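Side-chain contact in transcriptional regulator (Saccharomonospora viridis, PDB 4KWA), which probably binds DNA as a TetR-family transcriptional repressor and holds a choline ion in a pocket of its all-helical chain: residues R7-T12 against Y43-K48. Numbering follows the deposited sequence.
Sequences RRILET and YHFPSK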
loop_
_atom_site.group_PDB
_atom_site.type_symbol
_atom_site.label_atom_id
_atom_site.label_comp_id
_atom_site.label_asym_id
_atom_site.label_seq_id
_atom_site.Cartn_x
_atom_site.Cartn_y
_atom_site.Cartn_z
ATOM N N ARG A 7 23.492 -16.463 0.753
ATOM C CA ARG A 7 22.261 -16.702 0.065
ATOM C C ARG A 7 21.218 -17.406 0.945
ATOM O O ARG A 7 20.050 -17.090 0.924
ATOM C CB ARG A 7 22.588 -17.629 -1.114
ATOM C CG ARG A 7 21.455 -17.831 -2.083
ATOM C CD ARG A 7 21.713 -18.977 -3.033
ATOM N NE ARG A 7 21.715 -20.275 -2.326
ATOM C CZ ARG A 7 20.604 -20.910 -1.926
ATOM N NH1 ARG A 7 19.392 -20.333 -2.087
ATOM N NH2 ARG A 7 20.701 -22.086 -1.292
ATOM N N ARG A 8 21.671 -18.425 1.691
ATOM C CA ARG A 8 20.780 -19.189 2.564
ATOM C C ARG A 8 20.199 -18.314 3.676
ATOM O O ARG A 8 19.011 -18.354 3.917
ATOM C CB ARG A 8 21.428 -20.495 3.061
ATOM C CG ARG A 8 21.150 -21.657 2.072
ATOM C CD ARG A 8 21.810 -23.021 2.346
ATOM N NE ARG A 8 21.530 -23.563 3.681
ATOM C CZ ARG A 8 22.355 -23.490 4.733
ATOM N NH1 ARG A 8 21.964 -23.989 5.934
ATOM N NH2 ARG A 8 23.569 -22.925 4.603
ATOM N N ILE A 9 21.054 -17.489 4.271
ATOM C CA ILE A 9 20.565 -16.544 5.265
ATOM C C ILE A 9 19.512 -15.654 4.678
ATOM O O ILE A 9 18.442 -15.433 5.277
ATOM C CB ILE A 9 21.705 -15.669 5.824
ATOM C CG1 ILE A 9 22.695 -16.475 6.645
ATOM C CG2 ILE A 9 21.137 -14.555 6.691
ATOM C CD1 ILE A 9 23.988 -15.749 6.997
ATOM N N LEU A 10 19.790 -15.097 3.498
ATOM C CA LEU A 10 18.830 -14.200 2.848
ATOM C C LEU A 10 17.563 -14.829 2.431
ATOM O O LEU A 10 16.502 -14.253 2.589
ATOM C CB LEU A 10 19.480 -13.493 1.655
ATOM C CG LEU A 10 20.597 -12.547 2.022
ATOM C CD1 LEU A 10 21.178 -12.034 0.728
ATOM C CD2 LEU A 10 20.148 -11.422 2.906
ATOM N N GLU A 11 17.648 -16.043 1.935
ATOM C CA GLU A 11 16.417 -16.768 1.538
ATOM C C GLU A 11 15.521 -17.057 2.725
ATOM O O GLU A 11 14.300 -16.826 2.661
ATOM C CB GLU A 11 16.778 -18.057 0.844
ATOM C CG GLU A 11 15.580 -18.649 0.130
ATOM C CD GLU A 11 15.987 -19.649 -0.957
ATOM O OE1 GLU A 11 17.209 -19.856 -1.148
ATOM O OE2 GLU A 11 15.092 -20.182 -1.663
ATOM N N THR A 12 16.135 -17.493 3.800
ATOM C CA THR A 12 15.445 -17.774 5.063
ATOM C C THR A 12 14.862 -16.469 5.645
ATOM O O THR A 12 13.641 -16.421 5.990
ATOM C CB THR A 12 16.370 -18.548 6.050
ATOM O OG1 THR A 12 16.746 -19.805 5.489
ATOM C CG2 THR A 12 15.704 -18.782 7.332
ATOM N N TYR A 43 28.219 -11.574 11.122
ATOM C CA TYR A 43 29.404 -11.379 10.273
ATOM C C TYR A 43 29.037 -10.942 8.898
ATOM O O TYR A 43 29.576 -9.950 8.402
ATOM C CB TYR A 43 30.257 -12.630 10.254
ATOM C CG TYR A 43 31.470 -12.599 9.360
ATOM C CD1 TYR A 43 32.554 -11.733 9.627
ATOM C CD2 TYR A 43 31.604 -13.520 8.323
ATOM C CE1 TYR A 43 33.701 -11.731 8.817
ATOM C CE2 TYR A 43 32.750 -13.544 7.524
ATOM C CZ TYR A 43 33.807 -12.663 7.782
ATOM O OH TYR A 43 34.965 -12.739 6.986
ATOM N N HIS A 44 28.001 -11.535 8.324
ATOM C CA HIS A 44 27.643 -11.102 6.996
ATOM C C HIS A 44 26.741 -9.878 6.984
ATOM O O HIS A 44 26.824 -9.046 6.088
ATOM C CB HIS A 44 26.994 -12.223 6.254
ATOM C CG HIS A 44 27.933 -13.341 5.931
ATOM N ND1 HIS A 44 27.792 -14.609 6.450
ATOM C CD2 HIS A 44 29.060 -13.362 5.180
ATOM C CE1 HIS A 44 28.772 -15.376 6.008
ATOM N NE2 HIS A 44 29.564 -14.639 5.248
ATOM N N PHE A 45 25.920 -9.728 8.008
ATOM C CA PHE A 45 24.935 -8.653 8.056
ATOM C C PHE A 45 24.886 -8.079 9.475
ATOM O O PHE A 45 24.100 -8.542 10.318
ATOM C CB PHE A 45 23.570 -9.266 7.685
ATOM C CG PHE A 45 23.613 -10.046 6.387
ATOM C CD1 PHE A 45 23.515 -11.426 6.372
ATOM C CD2 PHE A 45 23.657 -9.361 5.165
ATOM C CE1 PHE A 45 23.506 -12.131 5.193
ATOM C CE2 PHE A 45 23.683 -10.073 3.986
ATOM C CZ PHE A 45 23.610 -11.462 4.014
ATOM N N PRO A 46 25.781 -7.096 9.750
ATOM C CA PRO A 46 25.946 -6.505 11.079
ATOM C C PRO A 46 24.724 -5.920 11.700
ATOM O O PRO A 46 24.765 -5.667 12.908
ATOM C CB PRO A 46 27.055 -5.443 10.879
ATOM C CG PRO A 46 27.744 -5.830 9.616
ATOM C CD PRO A 46 26.664 -6.466 8.769
ATOM N N SER A 47 23.655 -5.657 10.926
ATOM C CA SER A 47 22.494 -5.172 11.545
ATOM C C SER A 47 21.324 -5.774 10.812
ATOM O O SER A 47 21.388 -6.181 9.634
ATOM C CB SER A 47 22.395 -3.659 11.423
ATOM O OG SER A 47 21.859 -3.373 10.158
ATOM N N LYS A 48 20.226 -5.764 11.528
ATOM C CA LYS A 48 19.035 -6.332 10.995
ATOM C C LYS A 48 18.649 -5.618 9.689
ATOM O O LYS A 48 18.213 -6.269 8.708
ATOM C CB LYS A 48 17.973 -6.132 12.038
ATOM C CG LYS A 48 16.923 -7.142 11.927
ATOM C CD LYS A 48 15.954 -6.923 13.024
ATOM C CE LYS A 48 14.780 -7.792 12.653
ATOM N NZ LYS A 48 13.765 -7.613 13.709
#
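Phe45 fits its ring against two consecutive residues of helix 2-20, Ile9 and Leu10, and so illustrates how one aromatic side chain can tie the end of a short helix to a longer one. All three are buried apolar side chains in van der Waals contact. Ile9 comes at the CE1 corner of the ring obliquely, its CG2 lying 3.7 Å from Phe45 CE1, and the two side chains run past each other in opposite directions. Leu10 takes the far end, also at a slant: its CD2 is 3.6 Å from Phe45 CZ and its CG follows at 3.8 Å. The longer branch of Ile9 reaches on to the neighbouring residue, where CD1 packs 4.0 Å from His44 ND1, with the side chains crossing at nearly a right angle. In Phe45, CG lies anti to the carbonyl carbon (chi1 -52°), which carries the ring toward helix 2-20. His44 CB lies 3.5 Å above the plane of the Phe45 ring, offset toward its rim.

Phe45 is the first residue to leave helical geometry after helix 38-44, the last helix of the predicted helix-turn-helix. Ser47 then N-caps helix 48-71 through a hydrogen bond from Asp50 N to its OG. Ile51 and Glu54 of that helix also touch Phe45, so the ring is gathered in where helices 2-20, 38-44 and 48-71 converge in what is, by family, the DNA-binding domain.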